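Local coordinates for oligopeptide-binding protein oppA (Lactococcus lactis, PDB 3DRF) that binds oligopeptides in a voluminous cavity and serves as the receptor of the OppABCDF ABC transporter that takes them up, at residues A[123-129]-A[146-150]; A[136-140]-A[481-485]. One frame throughout, in Å; residues are numbered along the deposited sequence.

Contact 1 of 2, residues A[123-129]-A[146-150]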
loop_
_atom_site.group_PDB
_atom_site.type_symbol
_atom_site.label_atom_id
_atom_site.label_comp_id
_atom_site.label_asym_id
_atom_site.label_seq_id
_atom_site.Cartn_x
_atom_site.Cartn_y
_atom_site.Cartn_z
ATOM N N TYR A 123 4.947 17.041 4.766
ATOM C CA TYR A 123 6.327 16.494 4.854
ATOM C C TYR A 123 6.753 16.344 6.322
ATOM O O TYR A 123 7.374 15.405 6.636
ATOM C CB TYR A 123 7.318 17.387 4.128
ATOM C CG TYR A 123 7.178 17.306 2.586
ATOM C CD1 TYR A 123 6.228 18.084 1.906
ATOM C CD2 TYR A 123 7.932 16.410 1.823
ATOM C CE1 TYR A 123 6.084 18.034 0.510
ATOM C CE2 TYR A 123 7.785 16.343 0.398
ATOM C CZ TYR A 123 6.896 17.181 -0.230
ATOM O OH TYR A 123 6.774 17.079 -1.604
ATOM N N GLU A 124 6.382 17.296 7.169
ATOM C CA GLU A 124 6.725 17.214 8.572
ATOM C C GLU A 124 6.008 16.048 9.227
ATOM O O GLU A 124 6.546 15.402 10.047
ATOM C CB GLU A 124 6.350 18.517 9.321
ATOM C CG GLU A 124 7.156 19.791 8.784
ATOM C CD GLU A 124 6.964 21.022 9.618
ATOM O OE1 GLU A 124 6.371 20.886 10.635
ATOM O OE2 GLU A 124 7.370 22.087 9.181
ATOM N N THR A 125 4.762 15.786 8.828
ATOM C CA THR A 125 4.031 14.660 9.458
ATOM C C THR A 125 4.715 13.310 9.242
ATOM O O THR A 125 4.566 12.463 10.042
ATOM C CB THR A 125 2.543 14.573 9.071
ATOM O OG1 THR A 125 2.401 14.174 7.680
ATOM C CG2 THR A 125 1.790 15.877 9.346
ATOM N N ILE A 126 5.410 13.162 8.110
ATOM C CA ILE A 126 6.196 11.937 7.862
ATOM C C ILE A 126 7.639 12.006 8.420
ATOM O O ILE A 126 8.118 11.065 8.984
ATOM C CB ILE A 126 6.233 11.642 6.323
ATOM C CG1 ILE A 126 4.775 11.334 5.855
ATOM C CG2 ILE A 126 7.180 10.477 6.069
ATOM C CD1 ILE A 126 4.695 11.112 4.289
ATOM N N ALA A 127 8.294 13.145 8.206
ATOM C CA ALA A 127 9.747 13.283 8.514
ATOM C C ALA A 127 10.131 13.571 9.984
ATOM O O ALA A 127 11.189 13.186 10.400
ATOM C CB ALA A 127 10.383 14.348 7.572
ATOM N N ASN A 128 9.262 14.282 10.693
ATOM C CA ASN A 128 9.514 14.507 12.115
ATOM C C ASN A 128 9.043 13.257 12.854
ATOM O O ASN A 128 7.881 12.985 12.855
ATOM C CB ASN A 128 8.761 15.747 12.589
ATOM C CG ASN A 128 9.005 16.042 14.050
ATOM O OD1 ASN A 128 9.402 15.227 14.837
ATOM N ND2 ASN A 128 8.761 17.296 14.363
ATOM N N PRO A 129 9.968 12.525 13.501
ATOM C CA PRO A 129 9.546 11.218 14.095
ATOM C C PRO A 129 8.524 11.306 15.240
ATOM O O PRO A 129 7.898 10.362 15.583
ATOM C CB PRO A 129 10.876 10.630 14.660
ATOM C CG PRO A 129 11.946 11.291 13.860
ATOM C CD PRO A 129 11.442 12.713 13.683
ATOM N N LEU A 146 16.034 17.515 3.679
ATOM C CA LEU A 146 14.977 16.708 4.329
ATOM C C LEU A 146 15.547 15.620 5.243
ATOM O O LEU A 146 15.052 15.415 6.326
ATOM C CB LEU A 146 13.955 16.164 3.303
ATOM C CG LEU A 146 12.676 15.510 3.949
ATOM C CD1 LEU A 146 11.945 16.328 5.012
ATOM C CD2 LEU A 146 11.655 15.261 2.823
ATOM N N SER A 147 16.665 15.034 4.847
ATOM C CA SER A 147 17.348 14.080 5.716
ATOM C C SER A 147 17.759 14.750 7.042
ATOM O O SER A 147 17.563 14.227 8.083
ATOM C CB SER A 147 18.565 13.448 4.999
ATOM O OG SER A 147 18.139 12.689 3.893
ATOM N N ASP A 148 18.315 15.942 6.963
ATOM C CA ASP A 148 18.818 16.622 8.170
ATOM C C ASP A 148 17.623 17.089 9.075
ATOM O O ASP A 148 17.724 17.115 10.260
ATOM C CB ASP A 148 19.675 17.823 7.733
ATOM C CG ASP A 148 21.115 17.435 7.382
ATOM O OD1 ASP A 148 21.547 16.362 7.612
ATOM O OD2 ASP A 148 21.757 18.320 6.885
ATOM N N TYR A 149 16.499 17.450 8.455
ATOM C CA TYR A 149 15.283 17.696 9.238
ATOM C C TYR A 149 14.807 16.426 9.964
ATOM O O TYR A 149 14.556 16.436 11.095
ATOM C CB TYR A 149 14.194 18.273 8.326
ATOM C CG TYR A 149 12.891 18.552 9.084
ATOM C CD1 TYR A 149 12.730 19.732 9.835
ATOM C CD2 TYR A 149 11.850 17.626 9.105
ATOM C CE1 TYR A 149 11.566 19.977 10.552
ATOM C CE2 TYR A 149 10.670 17.889 9.836
ATOM C CZ TYR A 149 10.561 19.066 10.516
ATOM O OH TYR A 149 9.397 19.283 11.201
ATOM N N HIS A 150 14.823 15.309 9.264
ATOM C CA HIS A 150 14.365 13.994 9.792
ATOM C C HIS A 150 15.170 13.537 11.020
ATOM O O HIS A 150 14.642 12.970 11.885
ATOM C CB HIS A 150 14.453 12.935 8.669
ATOM C CG HIS A 150 14.083 11.541 9.119
ATOM N ND1 HIS A 150 12.862 11.206 9.641
ATOM C CD2 HIS A 150 14.809 10.406 9.116
ATOM C CE1 HIS A 150 12.863 9.930 9.973
ATOM N NE2 HIS A 150 14.020 9.416 9.625
HETATM O O HOH W 1 6.958 19.276 13.112
#
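Ala127 O, at the C-terminal end of helix 116-127, is held by one hydrogen bond from His150, and a weaker CA-H...O contact from the same residue adds to it. The imidazole donates ND1-H to the oxygen, 2.7 Å from ND1 to O with 157° at the hydrogen, and His150 CA lies 3.3 Å from Ala127 O. The oxygen lies close to the imidazole plane. With CG turned anti to the backbone N, the His150 side chain carries its ring to Ala127 O. On the far side of the ring, NE2 bonds to Ser317 OG, and Trp136 stacks on the ring; the two bonds and the stack together probably limit its turning.

Helix 123-127 and helix 146-150 cross at -58°, their short axes 10.2 Å apart at closest approach. Side chains bridge the gap: the methyl of Ala127 meets Leu146 CD1, at 3.6 Å, and the edge of the Tyr149 ring, where it lies near the ring plane beside CD2. One turn before Ala127, the Tyr123 ring takes the other branch of Leu146, CD2 to CD2 at 4.0 Å, the two side chains crossing at about a right angle. The Tyr123 hydroxyl is used beyond the contact, by Tyr119 and Leu191 N.

Past Ala127 the chain leaves the helix at Asn128, and Pro129 rests its CG and CD against His150 O. The phenol of Tyr149 extends across helix 116-127, its OH 3.3 Å from Glu124 CG, with the carboxylate turned 38° from the ring. A water joins the three polar ends: it donates to Glu124 OE1, accepts from Asn128 ND2 and bonds to Tyr149 OH at 3.1 Å. The other ends are held separately, Glu124 OE2 in a salt bridge with Lys117 and Asn128 OD1 by Ala130 N.

Contact 2 of 2, residues A[136-140]-A[481-485]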
loop_
_atom_site.group_PDB
_atom_site.type_symbol
_atom_site.label_atom_id
_atom_site.label_comp_id
_atom_site.label_asym_id
_atom_site.label_seq_id
_atom_site.Cartn_x
_atom_site.Cartn_y
_atom_site.Cartn_z
ATOM N N TRP A 136 8.587 6.977 6.360
ATOM C CA TRP A 136 9.932 7.403 5.957
ATOM C C TRP A 136 10.475 6.377 4.907
ATOM O O TRP A 136 10.177 5.204 4.941
ATOM C CB TRP A 136 10.885 7.545 7.201
ATOM C CG TRP A 136 12.251 8.127 6.764
ATOM C CD1 TRP A 136 13.385 7.438 6.664
ATOM C CD2 TRP A 136 12.544 9.471 6.265
ATOM N NE1 TRP A 136 14.406 8.252 6.188
ATOM C CE2 TRP A 136 13.893 9.486 5.896
ATOM C CE3 TRP A 136 11.775 10.637 6.082
ATOM C CZ2 TRP A 136 14.518 10.630 5.391
ATOM C CZ3 TRP A 136 12.381 11.748 5.580
ATOM C CH2 TRP A 136 13.727 11.759 5.257
ATOM N N THR A 137 11.289 6.891 3.994
ATOM C CA THR A 137 11.765 6.099 2.862
ATOM C C THR A 137 12.962 6.849 2.270
ATOM O O THR A 137 13.079 8.004 2.424
ATOM C CB THR A 137 10.640 5.934 1.809
ATOM O OG1 THR A 137 11.276 5.466 0.610
ATOM C CG2 THR A 137 9.841 7.286 1.538
ATOM N N ASP A 138 13.858 6.139 1.604
ATOM C CA ASP A 138 14.975 6.827 0.954
ATOM C C ASP A 138 14.545 7.748 -0.196
ATOM O O ASP A 138 15.318 8.592 -0.621
ATOM C CB ASP A 138 16.029 5.826 0.486
ATOM C CG ASP A 138 16.837 5.279 1.637
ATOM O OD1 ASP A 138 17.504 6.106 2.282
ATOM O OD2 ASP A 138 16.797 4.053 1.893
ATOM N N SER A 139 13.309 7.622 -0.680
ATOM C CA SER A 139 12.857 8.585 -1.731
ATOM C C SER A 139 12.892 10.023 -1.196
ATOM O O SER A 139 13.218 10.933 -1.906
ATOM C CB SER A 139 11.422 8.280 -2.147
ATOM O OG SER A 139 11.272 6.929 -2.648
ATOM N N LEU A 140 12.540 10.207 0.070
ATOM C CA LEU A 140 12.462 11.565 0.679
ATOM C C LEU A 140 13.836 12.194 0.961
ATOM O O LEU A 140 13.945 13.352 1.082
ATOM C CB LEU A 140 11.601 11.511 1.953
ATOM C CG LEU A 140 10.091 11.254 1.628
ATOM C CD1 LEU A 140 9.343 11.130 2.952
ATOM C CD2 LEU A 140 9.457 12.390 0.781
ATOM N N GLN A 481 9.652 0.626 -6.477
ATOM C CA GLN A 481 9.374 0.022 -5.167
ATOM C C GLN A 481 10.336 0.466 -4.062
ATOM O O GLN A 481 10.448 -0.169 -3.076
ATOM C CB GLN A 481 9.280 -1.511 -5.262
ATOM C CG GLN A 481 8.132 -1.882 -6.272
ATOM C CD GLN A 481 7.847 -3.378 -6.283
ATOM O OE1 GLN A 481 8.689 -4.206 -5.952
ATOM N NE2 GLN A 481 6.656 -3.717 -6.685
ATOM N N GLN A 482 10.973 1.620 -4.243
ATOM C CA GLN A 482 11.740 2.263 -3.149
ATOM C C GLN A 482 10.933 2.359 -1.884
ATOM O O GLN A 482 11.479 2.171 -0.850
ATOM C CB GLN A 482 12.174 3.709 -3.538
ATOM C CG GLN A 482 13.233 3.759 -4.714
ATOM C CD GLN A 482 14.671 3.587 -4.199
ATOM O OE1 GLN A 482 14.894 3.198 -3.119
ATOM N NE2 GLN A 482 15.631 3.855 -5.048
ATOM N N ASP A 483 9.632 2.656 -1.993
ATOM C CA ASP A 483 8.853 2.941 -0.775
ATOM C C ASP A 483 8.354 1.638 -0.094
ATOM O O ASP A 483 7.822 1.687 0.948
ATOM C CB ASP A 483 7.722 3.938 -1.112
ATOM C CG ASP A 483 8.257 5.361 -1.451
ATOM O OD1 ASP A 483 9.401 5.612 -1.307
ATOM O OD2 ASP A 483 7.400 6.133 -1.816
ATOM N N LEU A 484 8.606 0.501 -0.701
ATOM C CA LEU A 484 8.405 -0.823 -0.069
ATOM C C LEU A 484 9.689 -1.426 0.524
ATOM O O LEU A 484 9.628 -2.102 1.512
ATOM C CB LEU A 484 7.862 -1.797 -1.111
ATOM C CG LEU A 484 6.498 -1.487 -1.761
ATOM C CD1 LEU A 484 6.083 -2.669 -2.622
ATOM C CD2 LEU A 484 5.373 -1.207 -0.723
ATOM N N PHE A 485 10.824 -1.210 -0.130
ATOM C CA PHE A 485 12.037 -2.001 0.175
ATOM C C PHE A 485 13.320 -1.202 0.464
ATOM O O PHE A 485 14.283 -1.769 0.837
ATOM C CB PHE A 485 12.310 -2.970 -0.961
ATOM C CG PHE A 485 11.212 -4.006 -1.127
ATOM C CD1 PHE A 485 10.888 -4.894 -0.108
ATOM C CD2 PHE A 485 10.518 -4.041 -2.298
ATOM C CE1 PHE A 485 9.867 -5.798 -0.267
ATOM C CE2 PHE A 485 9.451 -4.973 -2.500
ATOM C CZ PHE A 485 9.133 -5.837 -1.486
#
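Two hydroxyls meet one carboxylate oxygen here: Thr137 OG1 and Ser139 OG both donate to Asp483 OD1, each at 2.7 Å. They come from opposite faces of the carboxylate plane, the threonine on the anti side, 33° out of plane, and the serine on the syn side, 29° out. With chi1 of -69°, Asp483 CG lies beside its own backbone N, and the carboxylate reaches back to the loop. The paired bonds probably concentrate negative charge on OD1.

Within the loop, Thr137 OG1 also accepts from Ser139 N at 3.2 Å, which makes an ST turn and probably helps to place both hydroxyls near the same oxygen. Ser486 OG is a further partner of Thr137 OG1. In this Venus fly-trap receptor, caught closed, the short helix 482-485 lies beside the ligand: Asp483 and Leu484 pack on a polar side chain of the bound peptide, consistent with the two hydroxyls positioning Asp483 there.

The remaining van der Waals contacts set carbon against oxygen. Thr137 CG2 comes within 3.3 Å of Asp483 OD1, and Gln482 CB lies 3.5 Å from Ser139 OG, while the bent Gln482 chain carries its amide away to Asn506.

Overall arrangement
From the N terminus, helix 116-127 comes first, and contact 1 closes a short loop of sixteen residues between its end and helix 146-150. Residues 136-140 lie within that loop. Contact 2 takes them out to helix 482-485, 341 residues further on, so the two contacts cross along the chain. Their centres are about 14 Å apart, and they touch directly: through the stack of Trp136 on His150, and where Leu146 CD2 is 3.5 Å from Leu140 O. Contact 1 thus joins helices that are neighbours in sequence, whereas contact 2 ties the loop between them to a helix distant in sequence, beside the bound peptide.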